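Long-range contacts in Ras-3 from Cryphonectria parasitica (Cryphonectria parasitica, PDB 4KU4), which is a fungal member of the Ras family, a small P-loop protein with guanosine-5'-diphosphate bound in its pocket: residues Ile17-Glu22 with Leu88-Phe93; Arg106-Val111 with Phe135-Val140; Ser29-Leu34 with Glu184-Val189. All blocks are in the same frame, centred on the assembly; numbering follows the deposited sequence.

Contact 1. Residues Ile17-Glu22 with Leu88-Phe93; sequences IAMLGE and LFVIVF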
# COMPACT_ATOMS: atom_id res chain seq x y z
N ILE A 17 -5.57 3.58 -5.87
CA ILE A 17 -4.99 2.98 -4.69
C ILE A 17 -4.74 4.04 -3.62
O ILE A 17 -4.23 5.12 -3.93
CB ILE A 17 -3.63 2.35 -5.03
CG1 ILE A 17 -3.76 1.43 -6.24
CG2 ILE A 17 -3.10 1.63 -3.83
CD1 ILE A 17 -2.44 0.86 -6.71
N ALA A 18 -5.08 3.73 -2.37
CA ALA A 18 -4.71 4.62 -1.27
C ALA A 18 -3.56 4.06 -0.42
O ALA A 18 -3.53 2.87 -0.10
CB ALA A 18 -5.94 4.97 -0.40
N MET A 19 -2.59 4.91 -0.08
CA MET A 19 -1.57 4.59 0.93
C MET A 19 -2.11 4.86 2.32
O MET A 19 -2.67 5.91 2.57
CB MET A 19 -0.34 5.45 0.72
CG MET A 19 0.16 5.45 -0.69
SD MET A 19 0.73 3.82 -1.20
CE MET A 19 2.19 3.65 -0.17
N LEU A 20 -1.94 3.90 3.21
CA LEU A 20 -2.23 4.11 4.64
C LEU A 20 -1.05 3.64 5.48
O LEU A 20 -0.22 2.85 5.02
CB LEU A 20 -3.49 3.35 5.05
CG LEU A 20 -4.79 3.70 4.33
CD1 LEU A 20 -5.90 2.67 4.61
CD2 LEU A 20 -5.24 5.11 4.69
N GLY A 21 -0.98 4.14 6.72
CA GLY A 21 0.11 3.84 7.63
C GLY A 21 0.49 5.04 8.48
O GLY A 21 0.24 6.18 8.12
N GLU A 22 1.11 4.78 9.63
CA GLU A 22 1.55 5.88 10.49
C GLU A 22 2.62 6.72 9.81
O GLU A 22 3.22 6.31 8.82
CB GLU A 22 2.12 5.34 11.80
CG GLU A 22 1.08 4.83 12.77
CD GLU A 22 1.67 4.60 14.15
OE1 GLU A 22 2.85 4.19 14.24
OE2 GLU A 22 0.96 4.84 15.14
N LEU A 88 -8.31 0.04 -3.97
CA LEU A 88 -7.28 -0.86 -3.51
C LEU A 88 -6.42 -0.14 -2.50
O LEU A 88 -6.33 1.09 -2.53
CB LEU A 88 -6.41 -1.31 -4.69
CG LEU A 88 -7.16 -1.79 -5.93
CD1 LEU A 88 -6.22 -1.90 -7.14
CD2 LEU A 88 -7.87 -3.12 -5.67
N PHE A 89 -5.77 -0.90 -1.63
CA PHE A 89 -5.06 -0.33 -0.49
C PHE A 89 -3.70 -0.93 -0.21
O PHE A 89 -3.51 -2.14 -0.22
CB PHE A 89 -5.94 -0.43 0.76
CG PHE A 89 -7.22 0.34 0.64
CD1 PHE A 89 -7.28 1.66 1.04
CD2 PHE A 89 -8.35 -0.25 0.10
CE1 PHE A 89 -8.45 2.39 0.92
CE2 PHE A 89 -9.53 0.47 -0.02
CZ PHE A 89 -9.57 1.80 0.39
N VAL A 90 -2.75 -0.04 0.05
CA VAL A 90 -1.42 -0.43 0.47
C VAL A 90 -1.24 0.12 1.88
O VAL A 90 -1.16 1.33 2.07
CB VAL A 90 -0.37 0.16 -0.47
CG1 VAL A 90 1.03 -0.23 -0.01
CG2 VAL A 90 -0.64 -0.30 -1.92
N ILE A 91 -1.20 -0.78 2.86
CA ILE A 91 -1.05 -0.39 4.25
C ILE A 91 0.38 -0.67 4.68
O ILE A 91 0.81 -1.82 4.74
CB ILE A 91 -2.08 -1.12 5.11
CG1 ILE A 91 -3.47 -0.89 4.51
CG2 ILE A 91 -1.99 -0.67 6.58
CD1 ILE A 91 -4.60 -1.43 5.38
N VAL A 92 1.12 0.41 4.94
CA VAL A 92 2.56 0.33 5.16
C VAL A 92 2.94 0.38 6.65
O VAL A 92 2.41 1.18 7.43
CB VAL A 92 3.28 1.48 4.43
CG1 VAL A 92 4.79 1.30 4.48
CG2 VAL A 92 2.80 1.56 2.99
N PHE A 93 3.87 -0.48 7.03
CA PHE A 93 4.50 -0.37 8.35
C PHE A 93 6.02 -0.42 8.17
O PHE A 93 6.51 -0.70 7.07
CB PHE A 93 3.98 -1.44 9.31
CG PHE A 93 4.47 -2.82 9.04
CD1 PHE A 93 5.60 -3.31 9.68
CD2 PHE A 93 3.75 -3.66 8.19
CE1 PHE A 93 6.05 -4.61 9.45
CE2 PHE A 93 4.19 -4.96 7.96
CZ PHE A 93 5.34 -5.44 8.60
O HOH W 1 1.71 1.83 10.10
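Met-19 lays its thioether alongside Val-90, with SD 3.9 Å from Val-90 CB, and carries CE on to Val-92 CG2. Bends at chi2 and chi3 (-65° and -68°) turn the chain back toward the neighbouring strand instead of straight out from its own. The two strands are parallel neighbours at the centre of the Ras-family sheet, and residues 17-20 lead into the phosphate-binding loop that Gly-21 probably begins. Four backbone bonds join them, running alternately in the two directions: Ala-18 N and Leu-20 N give to the carbonyls of Leu-88 and Val-90, while Val-90 N and Val-92 N give to those of Ala-18 and Leu-20. In the last of them Val-92 N lies 2.8 Å from Leu-20 O. Ile-17, Met-19 and Val-90 lie on one face of the sheet. There Ile-17 CG2, anti to its own nitrogen, meets Val-90 CG2 at 3.7 Å, and Phe-186 of helix 182-196 covers Met-19 and Val-90. On the other face the Phe-89 ring has the methyl of Ala-18 3.8 Å from its CE1 and CD1 of Leu-20 beside its CD1, under helix 98-118. Gly-21 has no side chain, and its CA passes 3.5 Å from Val-92 O. Beyond it the direct backbone bonds between the strands end, and a water makes the next link, accepting from Glu-22 N at 3.0 Å and donating to Val-92 O at 2.8 Å.

Contact 2. Residues Arg106-Val111 with Phe135-Val140; sequences RLFEEV and FAPSLV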
# COMPACT_ATOMS: atom_id res chain seq x y z
N ARG A 106 -4.62 -2.33 12.94
CA ARG A 106 -5.80 -1.49 13.21
C ARG A 106 -6.36 -0.83 11.95
O ARG A 106 -7.58 -0.75 11.77
CB ARG A 106 -5.47 -0.43 14.27
CG ARG A 106 -5.07 -1.01 15.61
CD ARG A 106 -5.10 0.06 16.69
NE ARG A 106 -4.09 1.09 16.47
CZ ARG A 106 -2.88 1.08 17.02
NH1 ARG A 106 -2.53 0.10 17.83
NH2 ARG A 106 -2.03 2.06 16.76
N LEU A 107 -5.48 -0.34 11.08
CA LEU A 107 -5.88 0.31 9.83
C LEU A 107 -6.57 -0.66 8.90
O LEU A 107 -7.55 -0.31 8.24
CB LEU A 107 -4.67 0.94 9.14
CG LEU A 107 -4.12 2.13 9.89
CD1 LEU A 107 -2.71 2.48 9.42
CD2 LEU A 107 -5.09 3.30 9.70
N PHE A 108 -6.09 -1.89 8.83
CA PHE A 108 -6.77 -2.91 8.04
C PHE A 108 -8.24 -3.04 8.49
O PHE A 108 -9.15 -3.09 7.66
CB PHE A 108 -6.06 -4.26 8.14
CG PHE A 108 -6.79 -5.36 7.45
CD1 PHE A 108 -6.56 -5.62 6.10
CD2 PHE A 108 -7.72 -6.13 8.13
CE1 PHE A 108 -7.25 -6.63 5.45
CE2 PHE A 108 -8.40 -7.14 7.49
CZ PHE A 108 -8.17 -7.38 6.14
N GLU A 109 -8.47 -3.10 9.80
CA GLU A 109 -9.85 -3.23 10.29
C GLU A 109 -10.69 -2.01 9.92
O GLU A 109 -11.85 -2.18 9.56
CB GLU A 109 -9.91 -3.48 11.80
CG GLU A 109 -10.93 -4.53 12.22
CD GLU A 109 -12.25 -3.91 12.60
OE1 GLU A 109 -13.17 -4.66 13.00
OE2 GLU A 109 -12.37 -2.67 12.52
N GLU A 110 -10.12 -0.81 10.00
CA GLU A 110 -10.81 0.39 9.53
C GLU A 110 -11.22 0.24 8.07
O GLU A 110 -12.34 0.57 7.69
CB GLU A 110 -9.95 1.65 9.68
CG GLU A 110 -9.83 2.23 11.08
CD GLU A 110 -9.15 3.60 11.07
OE1 GLU A 110 -9.07 4.20 9.98
OE2 GLU A 110 -8.71 4.07 12.14
N VAL A 111 -10.30 -0.25 7.24
CA VAL A 111 -10.62 -0.40 5.82
C VAL A 111 -11.80 -1.35 5.59
O VAL A 111 -12.77 -1.00 4.91
CB VAL A 111 -9.38 -0.83 5.00
CG1 VAL A 111 -9.80 -1.29 3.60
CG2 VAL A 111 -8.39 0.32 4.92
N PHE A 135 -16.25 -5.71 -1.56
CA PHE A 135 -14.85 -5.59 -1.18
C PHE A 135 -14.36 -6.88 -0.52
O PHE A 135 -15.13 -7.56 0.16
CB PHE A 135 -14.66 -4.41 -0.22
CG PHE A 135 -13.22 -4.02 -0.01
CD1 PHE A 135 -12.55 -4.42 1.12
CD2 PHE A 135 -12.54 -3.28 -0.96
CE1 PHE A 135 -11.23 -4.07 1.32
CE2 PHE A 135 -11.21 -2.94 -0.77
CZ PHE A 135 -10.56 -3.34 0.37
N ALA A 136 -13.09 -7.20 -0.73
CA ALA A 136 -12.48 -8.38 -0.13
C ALA A 136 -11.08 -8.04 0.40
O ALA A 136 -10.42 -7.15 -0.13
CB ALA A 136 -12.39 -9.50 -1.15
N PRO A 137 -10.63 -8.76 1.44
CA PRO A 137 -9.31 -8.49 2.04
C PRO A 137 -8.16 -8.62 1.05
O PRO A 137 -7.11 -8.05 1.32
CB PRO A 137 -9.19 -9.57 3.12
CG PRO A 137 -10.56 -9.95 3.45
CD PRO A 137 -11.34 -9.83 2.16
N SER A 138 -8.34 -9.35 -0.05
CA SER A 138 -7.27 -9.48 -1.03
C SER A 138 -6.99 -8.17 -1.78
O SER A 138 -5.98 -8.06 -2.47
CB SER A 138 -7.56 -10.61 -2.02
OG SER A 138 -8.78 -10.39 -2.70
N LEU A 139 -7.86 -7.17 -1.62
CA LEU A 139 -7.66 -5.88 -2.29
C LEU A 139 -6.76 -4.98 -1.45
O LEU A 139 -6.54 -3.80 -1.78
CB LEU A 139 -9.00 -5.20 -2.60
CG LEU A 139 -9.93 -6.00 -3.52
CD1 LEU A 139 -11.14 -5.20 -3.93
CD2 LEU A 139 -9.17 -6.47 -4.74
N VAL A 140 -6.26 -5.54 -0.36
CA VAL A 140 -5.34 -4.84 0.52
C VAL A 140 -4.00 -5.57 0.51
O VAL A 140 -3.95 -6.79 0.46
CB VAL A 140 -5.86 -4.82 1.97
CG1 VAL A 140 -4.87 -4.13 2.87
CG2 VAL A 140 -7.22 -4.14 2.03
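Phe-108 meets the opposite segment with the rim of its ring: CD1 lies 3.9 Å from Val-140 CG1, and CZ lies 3.9 Å from Pro-137 CB, both partners close to the ring plane. One turn further along the helix, Val-111 reaches across with a single methyl. Its CG1 stands 3.9 Å from Phe-135 CE1 and equally near CZ of that ring, the two side chains crossing at about a right angle. The same methyl is 4.2 Å from Val-140 CG2, which makes Val-140 the shared partner of both helix residues, one branch for each. With chi1 at 178°, Val-140 sends CG1 anti to its nitrogen and toward Phe-108, leaving CG2 for Val-111. No hydrogen bond crosses the contact; it is apolar packing of helix 98-118 against the connection that returns to strand 140-145, part of the right-handed alpha/beta winding of the Ras fold. A short 3-10 turn over residues 137-139 shapes that connection, closed by Leu-139 N on Ala-136 O at 3.0 Å and by Val-140 N on Pro-137 O. Further out, Asp-119 OD2 accepts from the backbone nitrogen of Phe-135, tying the start of the segment to the chain just past the helix. Strand 88-94 backs the apolar cluster, Phe-89 touching Val-111 and Ile-91 touching Val-140.

Contact 3. Residues Ser29-Leu34 with Glu184-Val189; sequences SLTVNL and EAFFSV. With GDP (guanosine-5'-diphosphate), chain C.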
# COMPACT_ATOMS: atom_id res chain seq x y z
N SER A 29 7.89 7.80 0.19
CA SER A 29 9.08 7.23 -0.43
C SER A 29 8.73 6.08 -1.38
O SER A 29 9.24 6.01 -2.50
CB SER A 29 10.09 6.77 0.64
OG SER A 29 10.57 7.89 1.38
N LEU A 30 7.83 5.20 -0.94
CA LEU A 30 7.36 4.10 -1.77
C LEU A 30 6.69 4.61 -3.05
O LEU A 30 6.96 4.11 -4.14
CB LEU A 30 6.38 3.21 -0.99
CG LEU A 30 6.99 2.24 0.02
CD1 LEU A 30 5.90 1.74 0.96
CD2 LEU A 30 7.66 1.07 -0.69
N THR A 31 5.82 5.60 -2.90
CA THR A 31 5.04 6.11 -4.02
C THR A 31 5.92 6.84 -5.03
O THR A 31 5.73 6.71 -6.23
CB THR A 31 3.93 7.07 -3.54
OG1 THR A 31 3.16 6.45 -2.50
CG2 THR A 31 3.00 7.41 -4.69
N VAL A 32 6.86 7.63 -4.53
CA VAL A 32 7.80 8.39 -5.37
C VAL A 32 8.74 7.42 -6.11
O VAL A 32 9.04 7.60 -7.29
CB VAL A 32 8.59 9.40 -4.50
CG1 VAL A 32 9.75 9.98 -5.26
CG2 VAL A 32 7.67 10.50 -3.99
N ASN A 33 9.16 6.38 -5.42
CA ASN A 33 9.95 5.32 -6.05
C ASN A 33 9.17 4.61 -7.15
O ASN A 33 9.64 4.51 -8.28
CB ASN A 33 10.48 4.33 -5.01
CG ASN A 33 11.38 3.26 -5.62
OD1 ASN A 33 10.92 2.17 -5.99
ND2 ASN A 33 12.67 3.57 -5.73
N LEU A 34 7.98 4.12 -6.82
CA LEU A 34 7.15 3.41 -7.77
C LEU A 34 6.91 4.22 -9.04
O LEU A 34 7.00 3.67 -10.13
CB LEU A 34 5.81 3.06 -7.15
CG LEU A 34 4.80 2.45 -8.12
CD1 LEU A 34 5.16 0.98 -8.38
CD2 LEU A 34 3.41 2.58 -7.54
N GLU A 184 6.31 -5.08 -7.05
CA GLU A 184 5.57 -6.26 -6.63
C GLU A 184 4.50 -5.89 -5.61
O GLU A 184 3.38 -6.39 -5.66
CB GLU A 184 6.52 -7.31 -6.04
CG GLU A 184 7.29 -8.08 -7.11
CD GLU A 184 8.45 -7.31 -7.73
OE1 GLU A 184 8.76 -6.16 -7.34
OE2 GLU A 184 9.06 -7.88 -8.65
N ALA A 185 4.83 -4.99 -4.69
CA ALA A 185 3.90 -4.62 -3.64
C ALA A 185 2.66 -3.93 -4.21
O ALA A 185 1.54 -4.36 -3.95
CB ALA A 185 4.58 -3.73 -2.65
N PHE A 186 2.86 -2.86 -4.99
CA PHE A 186 1.74 -2.13 -5.58
C PHE A 186 0.95 -2.98 -6.57
O PHE A 186 -0.28 -2.94 -6.58
CB PHE A 186 2.22 -0.86 -6.30
CG PHE A 186 2.57 0.26 -5.37
CD1 PHE A 186 1.60 1.15 -4.94
CD2 PHE A 186 3.88 0.46 -4.95
CE1 PHE A 186 1.91 2.19 -4.10
CE2 PHE A 186 4.20 1.52 -4.11
CZ PHE A 186 3.20 2.38 -3.68
N PHE A 187 1.65 -3.73 -7.43
CA PHE A 187 0.94 -4.51 -8.44
C PHE A 187 0.16 -5.67 -7.81
O PHE A 187 -0.77 -6.19 -8.42
CB PHE A 187 1.90 -5.04 -9.50
CG PHE A 187 2.61 -3.98 -10.29
CD1 PHE A 187 2.30 -2.64 -10.15
CD2 PHE A 187 3.59 -4.34 -11.20
CE1 PHE A 187 2.95 -1.67 -10.89
CE2 PHE A 187 4.25 -3.38 -11.94
CZ PHE A 187 3.93 -2.05 -11.79
N SER A 188 0.53 -6.07 -6.60
CA SER A 188 -0.10 -7.22 -5.97
C SER A 188 -1.61 -7.05 -5.82
O SER A 188 -2.36 -8.01 -5.98
CB SER A 188 0.55 -7.55 -4.62
OG SER A 188 0.27 -6.57 -3.63
N VAL A 189 -2.06 -5.83 -5.52
CA VAL A 189 -3.48 -5.64 -5.30
C VAL A 189 -4.25 -5.56 -6.61
O VAL A 189 -5.42 -5.94 -6.68
CB VAL A 189 -3.77 -4.43 -4.41
CG1 VAL A 189 -3.49 -4.77 -2.94
CG2 VAL A 189 -2.97 -3.22 -4.85
PB GDP C . 5.91 8.59 5.43
O1B GDP C . 5.48 9.22 4.12
O2B GDP C . 5.16 7.27 5.63
O3B GDP C . 5.64 9.53 6.59
O3A GDP C . 7.49 8.27 5.34
PA GDP C . 8.60 8.96 4.37
O1A GDP C . 8.49 8.48 2.94
O2A GDP C . 8.56 10.47 4.44
O5' GDP C . 9.97 8.40 4.98
C5' GDP C . 10.28 8.68 6.34
C4' GDP C . 11.77 8.42 6.53
O4' GDP C . 11.99 7.06 6.25
C3' GDP C . 12.63 9.20 5.56
O3' GDP C . 13.84 9.63 6.23
C2' GDP C . 12.99 8.18 4.50
O2' GDP C . 14.25 8.46 3.90
C1' GDP C . 13.03 6.90 5.31
N9 GDP C . 12.69 5.70 4.52
C8 GDP C . 11.56 5.47 3.84
N7 GDP C . 11.60 4.24 3.26
C5 GDP C . 12.77 3.68 3.58
C6 GDP C . 13.46 2.41 3.31
O6 GDP C . 12.92 1.54 2.60
N1 GDP C . 14.68 2.22 3.84
C2 GDP C . 15.29 3.13 4.60
N2 GDP C . 16.52 2.84 5.08
N3 GDP C . 14.72 4.33 4.89
C4 GDP C . 13.49 4.64 4.42
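Leu-34 lays its CD2 methyl squarely over one face of the Phe-186 ring. This CH-pi contact is close and well centred, with CD2 3.3 Å from the ring centroid and only 14° off the normal. Setting CG of Leu-34 anti to its backbone nitrogen (chi1 174°) directs the branch from helix 27-35 onto the aromatic face. The second methyl, CD1, falls nearer one side of the ring, 3.7 Å from Phe-186 CD2, and continues to Phe-187 CE1 at 4.3 Å, where the approach is oblique. The far atoms of the Phe-186 ring lie against the preceding turn of helix 27-35: CE2 is 3.8 Å from Leu-30 O, and CZ lies near CA of Thr-31. The hydroxyl of Thr-31 is engaged by the carbonyl of Lys-27 in its own helix. The axes of the two segments are nearly perpendicular (88°) and come within 11.2 Å; Phe-186 fills most of the contact between them. At its N-terminal end the 29-34 segment binds the nucleotide: Ser-29 grips O1A of guanosine-5'-diphosphate twice, through its N at 2.9 Å and through OG at 2.7 Å. As in other Ras-family proteins, this helix follows the P-loop in strand-loop-helix order, and it packs on helix 182-196 through Leu-30, Thr-31 and Leu-34. Both helices lie on the same side of the Ras-family sheet. Ile-66 of strand 60-67 touches both Leu-34 and Phe-186, Phe-187 packs on Cys-55 and Ile-57 of strand 50-57, and Val-182 at the start of helix 182-196 touches Leu-30 and Leu-34.

Overall arrangement
Contact 1 is the central seam, and the other two lie on its two faces, each with its centre about 10 Å away. Toward contact 2, Leu-20 CD1 packs 3.4 Å from Val-111 CG2, and Phe-89 N probably bonds to Leu-139 O. Toward contact 3, Met-19 SD lies 3.5 Å from Phe-186 CE1. Contacts 2 and 3 are about 17 Å apart between centres, yet Val-189 CG1 reaches Leu-139 O at 3.4 Å. The nucleotide pocket draws on two of them: Glu-22 at the end of contact 1 and Ser-29 in contact 3, joined by the P-loop whose amides hold guanosine-5'-diphosphate.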